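Side-chain contacts in chromosome replication initiation inhibitor protein (PDB 3FD3), which is probably a DNA-binding transcription regulator of the LysR family, represented here by its C-terminal domain, which resembles periplasmic binding proteins: residues V43-L46 with R50-A53; S22-T25 with D29-V32. One frame throughout, in Å; residues are numbered along the deposited sequence.

Contact 1 of 2, residues V43-L46 with R50-A53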
loop_
_atom_site.group_PDB
_atom_site.type_symbol
_atom_site.label_atom_id
_atom_site.label_comp_id
_atom_site.label_asym_id
_atom_site.label_seq_id
_atom_site.Cartn_x
_atom_site.Cartn_y
_atom_site.Cartn_z
ATOM N N VAL A 43 -17.947 9.177 -2.814
ATOM C CA VAL A 43 -19.329 9.669 -2.906
ATOM C C VAL A 43 -19.907 9.528 -4.319
ATOM O O VAL A 43 -21.028 9.059 -4.491
ATOM C CB VAL A 43 -19.446 11.144 -2.429
ATOM C CG1 VAL A 43 -20.766 11.759 -2.875
ATOM C CG2 VAL A 43 -19.283 11.196 -0.885
ATOM N N GLU A 44 -19.119 9.905 -5.320
ATOM C CA GLU A 44 -19.508 9.732 -6.716
ATOM C C GLU A 44 -19.709 8.259 -7.075
ATOM O O GLU A 44 -20.692 7.898 -7.730
ATOM C CB GLU A 44 -18.462 10.352 -7.649
ATOM C CG GLU A 44 -18.222 11.850 -7.394
ATOM C CD GLU A 44 -17.016 12.130 -6.455
ATOM O OE1 GLU A 44 -15.955 12.595 -6.989
ATOM O OE2 GLU A 44 -17.136 11.872 -5.211
ATOM N N TRP A 45 -18.799 7.411 -6.614
ATOM C CA TRP A 45 -18.897 5.973 -6.877
ATOM C C TRP A 45 -20.152 5.364 -6.279
ATOM O O TRP A 45 -20.791 4.512 -6.897
ATOM C CB TRP A 45 -17.708 5.230 -6.306
ATOM C CG TRP A 45 -16.387 5.572 -6.921
ATOM C CD1 TRP A 45 -16.158 6.300 -8.057
ATOM C CD2 TRP A 45 -15.108 5.153 -6.443
ATOM N NE1 TRP A 45 -14.807 6.374 -8.298
ATOM C CE2 TRP A 45 -14.142 5.671 -7.326
ATOM C CE3 TRP A 45 -14.683 4.386 -5.347
ATOM C CZ2 TRP A 45 -12.784 5.455 -7.146
ATOM C CZ3 TRP A 45 -13.327 4.168 -5.165
ATOM C CH2 TRP A 45 -12.393 4.702 -6.068
ATOM N N LEU A 46 -20.480 5.765 -5.061
ATOM C CA LEU A 46 -21.721 5.308 -4.448
ATOM C C LEU A 46 -22.947 5.807 -5.215
ATOM O O LEU A 46 -23.877 5.050 -5.485
ATOM C CB LEU A 46 -21.797 5.745 -2.992
ATOM C CG LEU A 46 -20.938 4.940 -2.009
ATOM C CD1 LEU A 46 -20.749 5.708 -0.704
ATOM C CD2 LEU A 46 -21.484 3.516 -1.706
ATOM N N ARG A 50 -21.163 2.391 -8.711
ATOM C CA ARG A 50 -19.890 1.747 -9.050
ATOM C C ARG A 50 -19.328 0.920 -7.885
ATOM O O ARG A 50 -18.563 -0.004 -8.102
ATOM C CB ARG A 50 -18.865 2.789 -9.528
ATOM C CG ARG A 50 -19.234 3.387 -10.919
ATOM C CD ARG A 50 -18.180 4.333 -11.457
ATOM N NE ARG A 50 -16.833 3.763 -11.457
ATOM C CZ ARG A 50 -15.723 4.429 -11.790
ATOM N NH1 ARG A 50 -15.782 5.702 -12.184
ATOM N NH2 ARG A 50 -14.536 3.817 -11.726
ATOM N N VAL A 51 -19.697 1.284 -6.662
ATOM C CA VAL A 51 -19.514 0.431 -5.501
ATOM C C VAL A 51 -20.829 0.351 -4.718
ATOM O O VAL A 51 -21.654 1.285 -4.767
ATOM C CB VAL A 51 -18.362 0.908 -4.554
ATOM C CG1 VAL A 51 -17.002 0.928 -5.281
ATOM C CG2 VAL A 51 -18.682 2.265 -3.933
ATOM N N LEU A 52 -21.009 -0.744 -3.978
ATOM C CA LEU A 52 -22.205 -0.961 -3.162
ATOM C C LEU A 52 -22.060 -0.487 -1.727
ATOM O O LEU A 52 -23.052 -0.329 -1.023
ATOM C CB LEU A 52 -22.569 -2.450 -3.142
ATOM C CG LEU A 52 -22.973 -3.002 -4.491
ATOM C CD1 LEU A 52 -23.329 -4.492 -4.370
ATOM C CD2 LEU A 52 -24.159 -2.201 -5.001
ATOM N N ALA A 53 -20.832 -0.319 -1.282
ATOM C CA ALA A 53 -20.542 0.007 0.097
ATOM C C ALA A 53 -19.146 0.563 0.196
ATOM O O ALA A 53 -18.289 0.332 -0.687
ATOM C CB ALA A 53 -20.659 -1.227 1.012
HETATM O O HOH W 1 -24.207 2.257 -4.779
#
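Near the end of helix 42-47 the carbonyl oxygen of Trp45 receives two backbone amides as the chain turns back: Arg50 N lies 2.8 Å from Trp45 O, with an N-H...O angle of 134°, and Val51 N makes a straighter but weak bond to Trp45 O at 3.4 Å.

The side chains of Trp45 and Leu46 meet those of Arg50 and Val51. Val51 CG2 touches both helix residues: it sits 3.8 Å from Leu46 CD2 and 3.9 Å from Trp45 CB. The other branch of Val51, CG1, leans obliquely toward the six-membered part of the indole. At the pyrrole end Trp45 NE1 lies over one face of the Arg50 guanidinium, offset toward its rim and 4.1 Å from Arg50 NH1. The two planes are 39° apart, so this is a loose, tilted approach and not a flat stack. The Arg50 chain is bent at chi3 (52°), which folds the guanidinium back beside the indole. A bridging water adds to the link, donating to Leu46 O at 2.9 Å and to Val51 O at 2.7 Å. Across the two segments the direct hydrogen bonds are all main-chain.

The contact lies in the LysR substrate-binding domain, where helix 42-47 leads into strand 53-56 of the main sheet. Leu52 belongs to the pocket that holds the bound polyether P33. Trp45 and Val51 both pack on Ala7 of the adjacent strand 3-8, while Leu46 touches Gln180 of strand 165-181.

Contact 2 of 2, residues S22-T25 with D29-V32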
loop_
_atom_site.group_PDB
_atom_site.type_symbol
_atom_site.label_atom_id
_atom_site.label_comp_id
_atom_site.label_asym_id
_atom_site.label_seq_id
_atom_site.Cartn_x
_atom_site.Cartn_y
_atom_site.Cartn_z
ATOM N N SER A 22 -12.408 -10.282 5.522
ATOM C CA SER A 22 -12.050 -11.690 5.468
ATOM C C SER A 22 -12.976 -12.520 6.366
ATOM O O SER A 22 -13.259 -13.687 6.072
ATOM C CB SER A 22 -10.579 -11.936 5.798
ATOM O OG SER A 22 -10.265 -11.594 7.131
ATOM N N LYS A 23 -13.457 -11.919 7.446
ATOM C CA LYS A 23 -14.406 -12.613 8.317
ATOM C C LYS A 23 -15.652 -12.903 7.504
ATOM O O LYS A 23 -16.240 -13.982 7.608
ATOM C CB LYS A 23 -14.801 -11.774 9.535
ATOM C CG LYS A 23 -13.701 -11.558 10.589
ATOM C CD LYS A 23 -14.185 -10.579 11.694
ATOM C CE LYS A 23 -13.033 -10.053 12.538
ATOM N NZ LYS A 23 -13.530 -9.207 13.678
ATOM N N PHE A 24 -16.083 -11.917 6.725
ATOM C CA PHE A 24 -17.275 -12.079 5.886
ATOM C C PHE A 24 -17.068 -13.089 4.743
ATOM O O PHE A 24 -17.889 -14.024 4.560
ATOM C CB PHE A 24 -17.725 -10.734 5.308
ATOM C CG PHE A 24 -18.878 -10.861 4.377
ATOM C CD1 PHE A 24 -20.126 -11.219 4.866
ATOM C CD2 PHE A 24 -18.724 -10.628 3.025
ATOM C CE1 PHE A 24 -21.217 -11.352 4.020
ATOM C CE2 PHE A 24 -19.826 -10.765 2.166
ATOM C CZ PHE A 24 -21.050 -11.122 2.666
ATOM N N THR A 25 -15.986 -12.923 3.984
ATOM C CA THR A 25 -15.754 -13.822 2.853
ATOM C C THR A 25 -15.492 -15.272 3.297
ATOM O O THR A 25 -15.840 -16.193 2.569
ATOM C CB THR A 25 -14.639 -13.333 1.925
ATOM O OG1 THR A 25 -13.402 -13.281 2.638
ATOM C CG2 THR A 25 -15.022 -11.953 1.364
ATOM N N ASP A 29 -19.913 -17.092 -0.055
ATOM C CA ASP A 29 -19.427 -17.407 -1.387
ATOM C C ASP A 29 -19.028 -16.170 -2.169
ATOM O O ASP A 29 -18.564 -16.297 -3.312
ATOM C CB ASP A 29 -20.505 -18.182 -2.144
ATOM C CG ASP A 29 -20.723 -19.541 -1.552
ATOM O OD1 ASP A 29 -19.722 -20.081 -1.028
ATOM O OD2 ASP A 29 -21.866 -20.061 -1.599
ATOM N N TYR A 30 -19.164 -14.991 -1.560
ATOM C CA TYR A 30 -18.897 -13.760 -2.273
ATOM C C TYR A 30 -17.421 -13.552 -2.550
ATOM O O TYR A 30 -16.546 -13.944 -1.763
ATOM C CB TYR A 30 -19.407 -12.562 -1.482
ATOM C CG TYR A 30 -20.905 -12.483 -1.424
ATOM C CD1 TYR A 30 -21.628 -12.007 -2.515
ATOM C CD2 TYR A 30 -21.597 -12.820 -0.270
ATOM C CE1 TYR A 30 -23.016 -11.897 -2.471
ATOM C CE2 TYR A 30 -22.995 -12.693 -0.210
ATOM C CZ TYR A 30 -23.688 -12.226 -1.321
ATOM O OH TYR A 30 -25.068 -12.102 -1.312
ATOM N N LEU A 31 -17.158 -12.919 -3.681
ATOM C CA LEU A 31 -15.836 -12.361 -3.972
ATOM C C LEU A 31 -15.936 -10.860 -3.757
ATOM O O LEU A 31 -17.035 -10.307 -3.865
ATOM C CB LEU A 31 -15.457 -12.677 -5.421
ATOM C CG LEU A 31 -15.369 -14.174 -5.769
ATOM C CD1 LEU A 31 -15.277 -14.397 -7.278
ATOM C CD2 LEU A 31 -14.203 -14.805 -5.041
ATOM N N VAL A 32 -14.809 -10.194 -3.497
ATOM C CA VAL A 32 -14.790 -8.759 -3.334
ATOM C C VAL A 32 -13.867 -8.095 -4.349
ATOM O O VAL A 32 -12.836 -8.651 -4.742
ATOM C CB VAL A 32 -14.443 -8.336 -1.888
ATOM C CG1 VAL A 32 -15.535 -8.883 -0.930
ATOM C CG2 VAL A 32 -12.987 -8.794 -1.463
#
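Phe24 has its ring anti to the backbone N (chi1 176°), and Tyr30 has its ring anti to its carbonyl carbon (chi1 -70°); these turns bring the two aromatic groups together. They meet where helix 17-26 gives way to strand 31-36, in the first beta-alpha-beta unit of the LysR substrate-binding domain. The strand returns parallel to strand 3-8 as an outer strand of the chain's main sheet.

The rings are nearly parallel, with planes at 22°, but slid well apart. Their centroids are 5.6 Å from each other and they barely overlap. Contact is made by the far end of Phe24: its CZ comes within 3.4 Å of Tyr30 CD2, and its CE2 within 3.6 Å of the same atom. Leu4 of strand 3-8 touches both residues, and Leu192 of helix 190-203 also packs on Phe24.

Beside the rings, Thr25 turns its methyl to the strand. The Thr25 hydroxyl has a weak hydrogen bond to Val21 O, one turn back in its own helix. No hydrogen bond joins the two segments, so they meet through apolar packing. The second subunit closes over this region: its Met145 packs on Thr25 and Val32, and its His129 is hydrogen-bonded to Val32 N. Across the helix-strand contact, Thr25 CG2 lies 3.9 Å from Val32 CG1 and 4.0 Å from Tyr30 O.

Contacts 1 and 2 each close a short return from a helix into a strand of the main sheet. Contact 2 comes first in the chain, and its strand 31-36 is followed by helix 42-47 of contact 1. Their centres are about 18 Å apart, and their nearest atoms about 8 Å, so they do not touch. Strand 3-8 packs against both. Each has a bound P33 nearby, probably from the crystallisation liquor: about 3 Å from the side chain of Leu52, which lines the P33 pocket, and about 5 Å from that of Tyr30. Only contact 2 is also covered by the second subunit.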